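Local coordinates for protein succinylglutamate desuccinylase/aspartoacylase (Ruegeria sp. TM1040, PDB 3NA6) that probably hydrolyses the amide bond of N-acylated amino acids, in the manner of zinc-dependent succinylglutamate desuccinylases and aspartoacylases, at residues A[181-186]-A[246-251]; A[157-162]-A[173-178]; A[152-157]-A[307-312]; A[142-147]-A[207-212]. One frame throughout, in Å; residues are numbered along the deposited sequence.

Contact 1. Residues A[181-186]-A[246-251]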
loop_
_atom_site.group_PDB
_atom_site.type_symbol
_atom_site.label_atom_id
_atom_site.label_comp_id
_atom_site.label_asym_id
_atom_site.label_seq_id
_atom_site.Cartn_x
_atom_site.Cartn_y
_atom_site.Cartn_z
ATOM N N PRO A 181 -24.089 -32.450 10.132
ATOM C CA PRO A 181 -23.662 -33.360 11.204
ATOM C C PRO A 181 -23.920 -32.784 12.593
ATOM O O PRO A 181 -24.013 -33.539 13.548
ATOM C CB PRO A 181 -22.153 -33.531 10.945
ATOM C CG PRO A 181 -22.008 -33.276 9.475
ATOM C CD PRO A 181 -23.001 -32.169 9.183
ATOM N N TYR A 182 -24.031 -31.463 12.706
ATOM C CA TYR A 182 -24.492 -30.833 13.948
ATOM C C TYR A 182 -25.710 -29.954 13.653
ATOM O O TYR A 182 -25.856 -29.422 12.552
ATOM C CB TYR A 182 -23.404 -29.993 14.638
ATOM C CG TYR A 182 -22.262 -30.787 15.178
ATOM C CD1 TYR A 182 -21.264 -31.243 14.333
ATOM C CD2 TYR A 182 -22.172 -31.084 16.532
ATOM C CE1 TYR A 182 -20.213 -31.963 14.803
ATOM C CE2 TYR A 182 -21.112 -31.807 17.016
ATOM C CZ TYR A 182 -20.142 -32.253 16.142
ATOM O OH TYR A 182 -19.075 -32.974 16.602
ATOM N N SER A 183 -26.576 -29.852 14.649
ATOM C CA SER A 183 -27.827 -29.097 14.578
ATOM C C SER A 183 -27.895 -28.159 15.764
ATOM O O SER A 183 -27.559 -28.558 16.884
ATOM C CB SER A 183 -29.016 -30.056 14.635
ATOM O OG SER A 183 -29.141 -30.777 13.435
ATOM N N VAL A 184 -28.319 -26.925 15.499
ATOM C CA VAL A 184 -28.462 -25.884 16.516
ATOM C C VAL A 184 -29.755 -25.096 16.345
ATOM O O VAL A 184 -30.182 -24.838 15.222
ATOM C CB VAL A 184 -27.367 -24.809 16.415
ATOM C CG1 VAL A 184 -27.220 -24.133 17.770
ATOM C CG2 VAL A 184 -26.052 -25.383 15.915
ATOM N N GLN A 185 -30.365 -24.712 17.459
ATOM C CA GLN A 185 -31.395 -23.681 17.477
ATOM C C GLN A 185 -30.970 -22.683 18.555
ATOM O O GLN A 185 -30.803 -23.070 19.722
ATOM C CB GLN A 185 -32.741 -24.267 17.857
ATOM C CG GLN A 185 -33.884 -23.279 17.738
ATOM C CD GLN A 185 -35.212 -23.888 18.104
ATOM O OE1 GLN A 185 -35.319 -24.578 19.105
ATOM N NE2 GLN A 185 -36.242 -23.616 17.300
ATOM N N LEU A 186 -30.845 -21.411 18.177
ATOM C CA LEU A 186 -30.288 -20.385 19.057
ATOM C C LEU A 186 -30.963 -19.020 18.869
ATOM O O LEU A 186 -31.397 -18.674 17.773
ATOM C CB LEU A 186 -28.806 -20.230 18.733
ATOM C CG LEU A 186 -28.533 -19.736 17.299
ATOM C CD1 LEU A 186 -28.213 -18.278 17.356
ATOM C CD2 LEU A 186 -27.389 -20.452 16.626
ATOM N N ASP A 246 -28.878 -38.660 7.821
ATOM C CA ASP A 246 -27.842 -39.281 8.617
ATOM C C ASP A 246 -27.999 -38.812 10.064
ATOM O O ASP A 246 -28.784 -37.911 10.355
ATOM C CB ASP A 246 -26.474 -38.855 8.076
ATOM C CG ASP A 246 -26.261 -39.275 6.638
ATOM O OD1 ASP A 246 -26.163 -40.482 6.405
ATOM O OD2 ASP A 246 -26.198 -38.413 5.736
ATOM N N PRO A 247 -27.255 -39.424 10.988
ATOM C CA PRO A 247 -27.256 -38.900 12.357
ATOM C C PRO A 247 -26.839 -37.427 12.417
ATOM O O PRO A 247 -26.029 -36.990 11.599
ATOM C CB PRO A 247 -26.200 -39.763 13.059
ATOM C CG PRO A 247 -26.200 -41.042 12.292
ATOM C CD PRO A 247 -26.491 -40.679 10.869
ATOM N N SER A 248 -27.411 -36.672 13.353
ATOM C CA SER A 248 -26.973 -35.308 13.641
ATOM C C SER A 248 -26.866 -35.120 15.155
ATOM O O SER A 248 -27.682 -35.631 15.923
ATOM C CB SER A 248 -27.924 -34.275 13.030
ATOM O OG SER A 248 -27.396 -32.949 13.095
ATOM N N VAL A 249 -25.841 -34.386 15.579
ATOM C CA VAL A 249 -25.636 -34.088 16.998
ATOM C C VAL A 249 -26.263 -32.728 17.282
ATOM O O VAL A 249 -25.908 -31.734 16.647
ATOM C CB VAL A 249 -24.109 -34.112 17.378
ATOM C CG1 VAL A 249 -23.888 -33.500 18.758
ATOM C CG2 VAL A 249 -23.574 -35.573 17.316
ATOM N N THR A 250 -27.201 -32.669 18.217
ATOM C CA THR A 250 -27.801 -31.384 18.588
ATOM C C THR A 250 -27.018 -30.754 19.720
ATOM O O THR A 250 -26.714 -31.430 20.732
ATOM C CB THR A 250 -29.257 -31.536 19.001
ATOM O OG1 THR A 250 -30.003 -31.867 17.837
ATOM C CG2 THR A 250 -29.817 -30.245 19.603
ATOM N N LEU A 251 -26.680 -29.471 19.537
ATOM C CA LEU A 251 -25.992 -28.677 20.557
ATOM C C LEU A 251 -26.991 -27.899 21.408
ATOM O O LEU A 251 -27.902 -27.276 20.857
ATOM C CB LEU A 251 -25.030 -27.686 19.917
ATOM C CG LEU A 251 -23.863 -28.251 19.103
ATOM C CD1 LEU A 251 -23.068 -27.117 18.480
ATOM C CD2 LEU A 251 -22.927 -29.165 19.959
HETATM O O HOH W 1 -29.992 -26.521 19.519
#
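Y182 and S183 pair in parallel with V249 and T250, and three backbone hydrogen bonds join the strands: V249 N to P181 O, S183 N to V249 O (2.8 Å) and L251 N to S183 O, the last almost straight at the carbonyl (178°). The pairing adds the short strand 249-250 as the outermost strand of the large mixed sheet, beside strand 182-186. Y182 and V249 lie side by side on one face of it, pointing the same way. With CG beside the backbone N (chi1 -67°), the Y182 ring runs along V249 so that CE2 meets V249 CG1 at 3.7 Å, while its CD2 rests 4.0 Å from L251 CD2. An alanine here would leave V249 CG1 and L251 CD2 without their aromatic neighbour and would probably open a gap along this face. On the S183 and T250 face the hydroxyls of S183 and S248 stand 2.8 Å apart (OG to OG), and S248 OG is also hydrogen-bonded to A180 O; S183 packs against M175 of helix 165-178 as well. Beyond the paired residues a water takes over, accepting from Q185 N at 2.8 Å and donating to L251 O at 2.6 Å.

Contact 2. Residues A[157-162]-A[173-178]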
loop_
_atom_site.group_PDB
_atom_site.type_symbol
_atom_site.label_atom_id
_atom_site.label_comp_id
_atom_site.label_asym_id
_atom_site.label_seq_id
_atom_site.Cartn_x
_atom_site.Cartn_y
_atom_site.Cartn_z
ATOM N N ALA A 157 -26.068 -26.751 10.810
ATOM C CA ALA A 157 -27.180 -25.928 10.309
ATOM C C ALA A 157 -27.838 -25.297 11.541
ATOM O O ALA A 157 -27.934 -25.959 12.601
ATOM C CB ALA A 157 -28.159 -26.791 9.566
ATOM N N ALA A 158 -28.298 -24.048 11.403
ATOM C CA ALA A 158 -28.863 -23.284 12.509
ATOM C C ALA A 158 -30.249 -22.743 12.180
ATOM O O ALA A 158 -30.498 -22.310 11.056
ATOM C CB ALA A 158 -27.953 -22.138 12.905
ATOM N N ALA A 159 -31.122 -22.792 13.183
ATOM C CA ALA A 159 -32.464 -22.193 13.172
ATOM C C ALA A 159 -32.561 -21.235 14.367
ATOM O O ALA A 159 -31.957 -21.502 15.440
ATOM C CB ALA A 159 -33.531 -23.309 13.345
ATOM N N HIS A 160 -33.360 -20.178 14.226
ATOM C CA HIS A 160 -33.405 -19.139 15.231
ATOM C C HIS A 160 -34.623 -19.211 16.138
ATOM O O HIS A 160 -35.690 -19.673 15.747
ATOM C CB HIS A 160 -33.291 -17.765 14.583
ATOM C CG HIS A 160 -31.963 -17.522 13.944
ATOM N ND1 HIS A 160 -31.824 -17.122 12.627
ATOM C CD2 HIS A 160 -30.704 -17.681 14.423
ATOM C CE1 HIS A 160 -30.539 -17.032 12.331
ATOM N NE2 HIS A 160 -29.839 -17.355 13.405
ATOM N N ILE A 161 -34.412 -18.769 17.373
ATOM C CA ILE A 161 -35.465 -18.528 18.316
ATOM C C ILE A 161 -36.038 -17.184 17.925
ATOM O O ILE A 161 -35.308 -16.170 17.861
ATOM C CB ILE A 161 -34.933 -18.469 19.747
ATOM C CG1 ILE A 161 -34.369 -19.839 20.168
ATOM C CG2 ILE A 161 -36.050 -18.003 20.714
ATOM C CD1 ILE A 161 -35.434 -20.999 20.187
ATOM N N LEU A 162 -37.339 -17.191 17.628
ATOM C CA LEU A 162 -38.054 -16.024 17.139
ATOM C C LEU A 162 -39.282 -15.789 18.013
ATOM O O LEU A 162 -39.845 -16.725 18.629
ATOM C CB LEU A 162 -38.503 -16.277 15.687
ATOM C CG LEU A 162 -37.411 -16.600 14.661
ATOM C CD1 LEU A 162 -38.024 -17.144 13.395
ATOM C CD2 LEU A 162 -36.545 -15.354 14.345
ATOM N N ALA A 173 -37.832 -26.992 11.465
ATOM C CA ALA A 173 -38.088 -28.124 10.574
ATOM C C ALA A 173 -37.174 -28.063 9.350
ATOM O O ALA A 173 -36.624 -29.095 8.926
ATOM C CB ALA A 173 -39.558 -28.158 10.151
ATOM N N ALA A 174 -36.983 -26.866 8.786
ATOM C CA ALA A 174 -36.110 -26.720 7.596
ATOM C C ALA A 174 -34.629 -27.041 7.952
ATOM O O ALA A 174 -33.876 -27.610 7.146
ATOM C CB ALA A 174 -36.258 -25.316 6.956
HETATM N N MSE A 175 -34.246 -26.696 9.176
HETATM C CA MSE A 175 -32.884 -26.919 9.662
HETATM C C MSE A 175 -32.664 -28.400 9.870
HETATM O O MSE A 175 -31.616 -28.917 9.482
HETATM C CB MSE A 175 -32.639 -26.112 10.957
HETATM C CG MSE A 175 -31.241 -26.296 11.594
HETATM SE SE MSE A 175 -31.170 -27.877 12.719
HETATM C CE MSE A 175 -32.133 -27.049 14.223
ATOM N N GLN A 176 -33.634 -29.092 10.489
ATOM C CA GLN A 176 -33.570 -30.541 10.579
ATOM C C GLN A 176 -33.456 -31.221 9.215
ATOM O O GLN A 176 -32.697 -32.191 9.096
ATOM C CB GLN A 176 -34.775 -31.141 11.296
ATOM C CG GLN A 176 -34.872 -30.766 12.746
ATOM C CD GLN A 176 -35.902 -31.604 13.470
ATOM O OE1 GLN A 176 -37.020 -31.831 12.980
ATOM N NE2 GLN A 176 -35.531 -32.073 14.637
ATOM N N ALA A 177 -34.227 -30.764 8.218
ATOM C CA ALA A 177 -34.142 -31.355 6.878
ATOM C C ALA A 177 -32.724 -31.216 6.313
ATOM O O ALA A 177 -32.245 -32.122 5.651
ATOM C CB ALA A 177 -35.132 -30.707 5.909
ATOM N N PHE A 178 -32.090 -30.061 6.539
ATOM C CA PHE A 178 -30.710 -29.824 6.052
ATOM C C PHE A 178 -29.809 -30.955 6.514
ATOM O O PHE A 178 -29.002 -31.476 5.741
ATOM C CB PHE A 178 -30.158 -28.478 6.560
ATOM C CG PHE A 178 -28.894 -28.019 5.848
ATOM C CD1 PHE A 178 -27.652 -28.488 6.241
ATOM C CD2 PHE A 178 -28.954 -27.090 4.808
ATOM C CE1 PHE A 178 -26.482 -28.054 5.594
ATOM C CE2 PHE A 178 -27.815 -26.656 4.157
ATOM C CZ PHE A 178 -26.558 -27.137 4.558
#
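The carbonyl oxygen of A157 probably accepts a hydrogen bond from V184 N of strand 182-186 within the sheet; from the helix, CG of M175, a selenomethionine, lies against this oxygen, 3.5 Å from A157 O. These residues belong to a beta-alpha-beta crossover in which strand 156-160 leads through helix 165-178 to strand 182-186. The helix returns across the sheet almost antiparallel to the first strand, at 175°, with the short axes 7.5 Å apart at their closest. The alanine methyls that face the helix are consistent with so close an approach: A157 and A159 both direct their CB at it, while A158 points to the other face, where it packs with L186. M175 touches both methyls. Its CG stands anti to the backbone N (chi1 178°) and lies 3.7 Å from A157 CB, while its CB sits 3.8 Å from A159 CB. Two further bends, at chi2 and chi3, fold the chain back over the strand: SE passes 3.8 Å from A157 O, and CE finishes close to A159 CB. No hydrogen bond links helix and strand; the interface is buried, its side-chain contacts apolar, with M175 also lying on backbone polar atoms. One turn later F178 also starts toward the strand, and beyond A157 its ring reaches T209 of strand 205-210, so that it touches two strands and F144 in the loop after strand 140-143. Its CD1 atom touches A157 CB at 3.8 Å.

Contact 3. Residues A[152-157]-A[307-312]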
loop_
_atom_site.group_PDB
_atom_site.type_symbol
_atom_site.label_atom_id
_atom_site.label_comp_id
_atom_site.label_asym_id
_atom_site.label_seq_id
_atom_site.Cartn_x
_atom_site.Cartn_y
_atom_site.Cartn_z
ATOM N N ASP A 152 -12.895 -21.492 12.637
ATOM C CA ASP A 152 -13.346 -22.819 12.161
ATOM C C ASP A 152 -14.394 -23.322 13.119
ATOM O O ASP A 152 -14.300 -23.075 14.301
ATOM C CB ASP A 152 -12.157 -23.749 12.063
ATOM C CG ASP A 152 -12.394 -24.944 11.147
ATOM O OD1 ASP A 152 -13.499 -25.100 10.590
ATOM O OD2 ASP A 152 -11.452 -25.762 11.040
ATOM N N PHE A 153 -15.425 -23.960 12.583
ATOM C CA PHE A 153 -16.566 -24.439 13.338
ATOM C C PHE A 153 -16.826 -25.897 13.013
ATOM O O PHE A 153 -16.570 -26.336 11.893
ATOM C CB PHE A 153 -17.836 -23.692 12.914
ATOM C CG PHE A 153 -17.915 -22.286 13.369
ATOM C CD1 PHE A 153 -17.454 -21.266 12.577
ATOM C CD2 PHE A 153 -18.534 -21.961 14.568
ATOM C CE1 PHE A 153 -17.570 -19.956 12.976
ATOM C CE2 PHE A 153 -18.652 -20.628 14.966
ATOM C CZ PHE A 153 -18.159 -19.633 14.148
ATOM N N VAL A 154 -17.388 -26.647 13.965
ATOM C CA VAL A 154 -18.003 -27.917 13.610
ATOM C C VAL A 154 -19.120 -27.594 12.609
ATOM O O VAL A 154 -19.730 -26.527 12.703
ATOM C CB VAL A 154 -18.562 -28.698 14.833
ATOM C CG1 VAL A 154 -17.411 -29.144 15.735
ATOM C CG2 VAL A 154 -19.576 -27.876 15.611
ATOM N N PRO A 155 -19.400 -28.508 11.645
ATOM C CA PRO A 155 -20.351 -28.123 10.593
ATOM C C PRO A 155 -21.786 -28.219 11.043
ATOM O O PRO A 155 -22.283 -29.332 11.239
ATOM C CB PRO A 155 -20.042 -29.089 9.467
ATOM C CG PRO A 155 -19.474 -30.351 10.193
ATOM C CD PRO A 155 -18.728 -29.794 11.368
ATOM N N PHE A 156 -22.439 -27.065 11.262
ATOM C CA PHE A 156 -23.849 -27.070 11.696
ATOM C C PHE A 156 -24.815 -26.323 10.775
ATOM O O PHE A 156 -24.439 -25.411 10.031
ATOM C CB PHE A 156 -24.027 -26.649 13.179
ATOM C CG PHE A 156 -23.650 -25.239 13.477
ATOM C CD1 PHE A 156 -24.534 -24.203 13.238
ATOM C CD2 PHE A 156 -22.420 -24.936 14.025
ATOM C CE1 PHE A 156 -24.180 -22.876 13.545
ATOM C CE2 PHE A 156 -22.074 -23.625 14.325
ATOM C CZ PHE A 156 -22.956 -22.602 14.080
ATOM N N ALA A 157 -26.068 -26.751 10.810
ATOM C CA ALA A 157 -27.180 -25.928 10.309
ATOM C C ALA A 157 -27.838 -25.297 11.541
ATOM O O ALA A 157 -27.934 -25.959 12.601
ATOM C CB ALA A 157 -28.159 -26.791 9.566
ATOM N N VAL A 307 -17.825 -29.911 24.311
ATOM C CA VAL A 307 -17.020 -30.201 23.115
ATOM C C VAL A 307 -16.624 -28.875 22.448
ATOM O O VAL A 307 -17.321 -27.880 22.559
ATOM C CB VAL A 307 -17.776 -31.101 22.122
ATOM C CG1 VAL A 307 -18.146 -32.480 22.781
ATOM C CG2 VAL A 307 -19.042 -30.415 21.591
ATOM N N LEU A 308 -15.492 -28.864 21.754
ATOM C CA LEU A 308 -15.039 -27.666 21.085
ATOM C C LEU A 308 -15.846 -27.483 19.816
ATOM O O LEU A 308 -15.862 -28.364 18.919
ATOM C CB LEU A 308 -13.561 -27.803 20.777
ATOM C CG LEU A 308 -12.935 -26.616 20.092
ATOM C CD1 LEU A 308 -12.673 -25.499 21.110
ATOM C CD2 LEU A 308 -11.668 -27.069 19.370
ATOM N N ILE A 309 -16.534 -26.350 19.730
ATOM C CA ILE A 309 -17.399 -26.115 18.593
ATOM C C ILE A 309 -16.879 -25.008 17.668
ATOM O O ILE A 309 -17.281 -24.934 16.515
ATOM C CB ILE A 309 -18.898 -25.865 19.008
ATOM C CG1 ILE A 309 -19.053 -24.590 19.819
ATOM C CG2 ILE A 309 -19.482 -27.076 19.747
ATOM C CD1 ILE A 309 -20.523 -24.195 20.040
ATOM N N SER A 310 -15.995 -24.156 18.174
ATOM C CA SER A 310 -15.411 -23.096 17.371
ATOM C C SER A 310 -13.992 -22.842 17.834
ATOM O O SER A 310 -13.707 -22.965 19.020
ATOM C CB SER A 310 -16.215 -21.801 17.524
ATOM O OG SER A 310 -15.755 -20.856 16.553
ATOM N N ARG A 311 -13.101 -22.493 16.913
ATOM C CA ARG A 311 -11.732 -22.110 17.297
ATOM C C ARG A 311 -11.167 -21.002 16.437
ATOM O O ARG A 311 -11.514 -20.891 15.266
ATOM C CB ARG A 311 -10.780 -23.305 17.246
ATOM C CG ARG A 311 -10.758 -24.099 15.930
ATOM C CD ARG A 311 -9.439 -24.899 15.757
ATOM N NE ARG A 311 -8.287 -23.986 15.630
ATOM C CZ ARG A 311 -7.020 -24.370 15.429
ATOM N NH1 ARG A 311 -6.711 -25.645 15.338
ATOM N NH2 ARG A 311 -6.054 -23.457 15.333
ATOM N N HIS A 312 -10.283 -20.202 17.032
ATOM C CA HIS A 312 -9.436 -19.298 16.269
ATOM C C HIS A 312 -8.651 -20.172 15.315
ATOM O O HIS A 312 -8.083 -21.175 15.752
ATOM C CB HIS A 312 -8.470 -18.573 17.216
ATOM C CG HIS A 312 -7.472 -17.697 16.528
ATOM N ND1 HIS A 312 -7.770 -16.418 16.096
ATOM C CD2 HIS A 312 -6.161 -17.897 16.248
ATOM C CE1 HIS A 312 -6.691 -15.887 15.544
ATOM N NE2 HIS A 312 -5.699 -16.758 15.630
#
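D152 and R311 form an antiparallel hydrogen-bonded pair in which each satisfies the other: D152 N gives to R311 O at 3.0 Å, in the carbonyl plane, and R311 N gives to D152 O at 2.9 Å. Two residues on, V154 N donates to I309 O at 3.1 Å, tilted from the carbonyl plane. Strand 151-153 thereby attaches the catalytic domain to strand 306-312 of the C-terminal beta region, whose course carries a classic beta bulge: I309 and S310 both stand opposite V325. Between the bonded residues, F153 and S310 make a non-hydrogen-bonded pair with side chains on the same face. S310 OG lies over one face of the F153 ring, toward its rim, 3.3 Å from CE2; its bond to D152 O is weak at best. W34 of a third subunit packs against both residues. A serine in place of F153 would remove the ring beneath S310 OG and would probably leave W34 of that subunit with a gap to face. Alongside, V154 and I309 cross obliquely, V154 CG2 lying 4.0 Å from I309 CB. The R311 guanidinium grips a single acceptor side-on, NE (2.8 Å) and NH2 (3.1 Å) both donating to H312 O in the guanidinium plane, while NH1 donates to S217 O of the second subunit. The carboxylate of D152 stays apart from this group. With its nitrogens given to main-chain carbonyls, the buried arginine probably helps to hold the end of its own strand and the junction with the second subunit, and forms no salt bridge with D152.

Contact 4. Residues A[142-147]-A[207-212]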
loop_
_atom_site.group_PDB
_atom_site.type_symbol
_atom_site.label_atom_id
_atom_site.label_comp_id
_atom_site.label_asym_id
_atom_site.label_seq_id
_atom_site.Cartn_x
_atom_site.Cartn_y
_atom_site.Cartn_z
ATOM N N VAL A 142 -31.996 -19.508 1.732
ATOM C CA VAL A 142 -30.878 -20.300 2.249
ATOM C C VAL A 142 -29.620 -19.487 2.074
ATOM O O VAL A 142 -29.284 -19.104 0.952
ATOM C CB VAL A 142 -30.717 -21.672 1.541
ATOM C CG1 VAL A 142 -29.611 -22.474 2.228
ATOM C CG2 VAL A 142 -32.018 -22.426 1.560
ATOM N N ASP A 143 -28.989 -19.148 3.204
ATOM C CA ASP A 143 -27.792 -18.321 3.256
ATOM C C ASP A 143 -26.645 -19.063 3.958
ATOM O O ASP A 143 -26.669 -19.250 5.172
ATOM C CB ASP A 143 -28.078 -16.986 3.981
ATOM C CG ASP A 143 -26.921 -15.977 3.869
ATOM O OD1 ASP A 143 -26.363 -15.739 2.770
ATOM O OD2 ASP A 143 -26.562 -15.410 4.911
ATOM N N PHE A 144 -25.637 -19.447 3.180
ATOM C CA PHE A 144 -24.528 -20.278 3.643
ATOM C C PHE A 144 -23.465 -19.418 4.286
ATOM O O PHE A 144 -23.090 -18.378 3.735
ATOM C CB PHE A 144 -23.857 -21.009 2.461
ATOM C CG PHE A 144 -24.646 -22.157 1.917
ATOM C CD1 PHE A 144 -24.486 -23.419 2.426
ATOM C CD2 PHE A 144 -25.549 -21.978 0.872
ATOM C CE1 PHE A 144 -25.176 -24.493 1.901
ATOM C CE2 PHE A 144 -26.256 -23.031 0.362
ATOM C CZ PHE A 144 -26.066 -24.303 0.873
ATOM N N HIS A 145 -23.001 -19.850 5.447
ATOM C CA HIS A 145 -21.806 -19.317 6.062
ATOM C C HIS A 145 -20.842 -20.411 6.479
ATOM O O HIS A 145 -21.215 -21.566 6.637
ATOM C CB HIS A 145 -22.127 -18.482 7.294
ATOM C CG HIS A 145 -22.811 -17.192 6.985
ATOM N ND1 HIS A 145 -22.170 -15.976 7.042
ATOM C CD2 HIS A 145 -24.087 -16.930 6.611
ATOM C CE1 HIS A 145 -23.016 -15.019 6.705
ATOM N NE2 HIS A 145 -24.185 -15.572 6.439
ATOM N N SER A 146 -19.592 -19.994 6.637
ATOM C CA SER A 146 -18.504 -20.785 7.222
ATOM C C SER A 146 -17.657 -19.804 8.054
ATOM O O SER A 146 -17.955 -18.605 8.087
ATOM C CB SER A 146 -17.697 -21.466 6.116
ATOM O OG SER A 146 -18.614 -22.239 5.339
ATOM N N GLY A 147 -16.653 -20.304 8.767
ATOM C CA GLY A 147 -15.883 -19.457 9.657
ATOM C C GLY A 147 -15.108 -18.322 9.019
ATOM O O GLY A 147 -14.924 -17.277 9.632
ATOM N N VAL A 207 -32.838 -20.635 6.255
ATOM C CA VAL A 207 -31.928 -21.752 6.569
ATOM C C VAL A 207 -30.526 -21.168 6.535
ATOM O O VAL A 207 -30.154 -20.459 5.586
ATOM C CB VAL A 207 -32.106 -22.884 5.513
ATOM C CG1 VAL A 207 -30.943 -23.857 5.513
ATOM C CG2 VAL A 207 -33.429 -23.572 5.738
ATOM N N THR A 208 -29.775 -21.359 7.602
ATOM C CA THR A 208 -28.425 -20.839 7.665
ATOM C C THR A 208 -27.483 -21.898 8.217
ATOM O O THR A 208 -27.913 -22.889 8.817
ATOM C CB THR A 208 -28.324 -19.481 8.414
ATOM O OG1 THR A 208 -27.018 -18.911 8.216
ATOM C CG2 THR A 208 -28.616 -19.613 9.912
ATOM N N THR A 209 -26.196 -21.704 7.965
ATOM C CA THR A 209 -25.175 -22.659 8.363
ATOM C C THR A 209 -23.886 -22.032 8.929
ATOM O O THR A 209 -23.621 -20.808 8.806
ATOM C CB THR A 209 -24.710 -23.420 7.139
ATOM O OG1 THR A 209 -23.969 -22.525 6.308
ATOM C CG2 THR A 209 -25.849 -23.984 6.329
ATOM N N GLU A 210 -23.062 -22.898 9.502
ATOM C CA GLU A 210 -21.610 -22.663 9.628
ATOM C C GLU A 210 -20.952 -23.984 9.271
ATOM O O GLU A 210 -21.017 -24.901 10.065
ATOM C CB GLU A 210 -21.219 -22.272 11.061
ATOM C CG GLU A 210 -21.681 -20.878 11.504
ATOM C CD GLU A 210 -20.880 -19.744 10.880
ATOM O OE1 GLU A 210 -19.971 -20.018 10.079
ATOM O OE2 GLU A 210 -21.149 -18.577 11.206
ATOM N N LEU A 211 -20.362 -24.112 8.080
ATOM C CA LEU A 211 -19.955 -25.438 7.590
ATOM C C LEU A 211 -18.463 -25.743 7.633
ATOM O O LEU A 211 -18.032 -26.762 7.102
ATOM C CB LEU A 211 -20.465 -25.675 6.173
ATOM C CG LEU A 211 -21.984 -25.673 6.009
ATOM C CD1 LEU A 211 -22.308 -25.869 4.526
ATOM C CD2 LEU A 211 -22.639 -26.703 6.909
ATOM N N GLY A 212 -17.687 -24.927 8.319
ATOM C CA GLY A 212 -16.270 -25.207 8.517
ATOM C C GLY A 212 -15.592 -23.868 8.645
ATOM O O GLY A 212 -16.017 -23.020 9.446
HETATM O O HOH W 2 -27.207 -16.214 7.199
#
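V142 and V207 lie side by side, pointing the same way, where the parallel strands 140-143 and 205-210 meet near the centre of the chain. D143 N donates to V207 O at 3.0 Å. Toward the C-terminal ends, F144 and L211 share the face of the sheet packed by helix 219-235: L211 CD1 meets the F144 ring at its edge, 3.9 Å from F144 CD1. T209 OG1, placed between its backbone N and carbonyl carbon (chi1 70°), turns to H145 O and donates at 2.9 Å; L211 N donates to the same oxygen at 3.0 Å, and both come in the carbonyl plane on lone pairs. On the other face H145 CD2 comes 3.9 Å from T208 OG1, and E210 bends back until OE1 is 3.8 Å from H145 CB. Further on, G147 N bonds to G212 O. H145 NE2 donates to D143 OD2 at 2.8 Å, from above the carboxylate plane, while D143 OD1 bonds to T55. H145, with H59 and E62, appears to face one vacant point, which would be consistent with an empty zinc site as in relatives. ND1 would then be the nitrogen able to face a metal, and D143 probably acts as the second-shell residue that sets the ring's rotation.

In the fold
Contact 4 has its centre about 3 Å from the chain centre, those of contacts 1 and 3 about 16 and 14 Å from it. All four reach the large mixed sheet, contact 3 through strand 156-160; this strand, used by contact 2, sits between strand 205-210 of contact 4 and strand 182-186 of contact 1. Contact 2 is buried and apolar in its side chains, strand against helix. Contact 1, at the sheet edge, is partly exposed and combines backbone pairing, serine hydroxyls and a bridging water. Contact 3 shares A157 with contact 2, but joins the domain to another sheet and meets two other subunits, as contacts 1 and 2 do not; contact 4 holds the H145-D143 pair within its own segments.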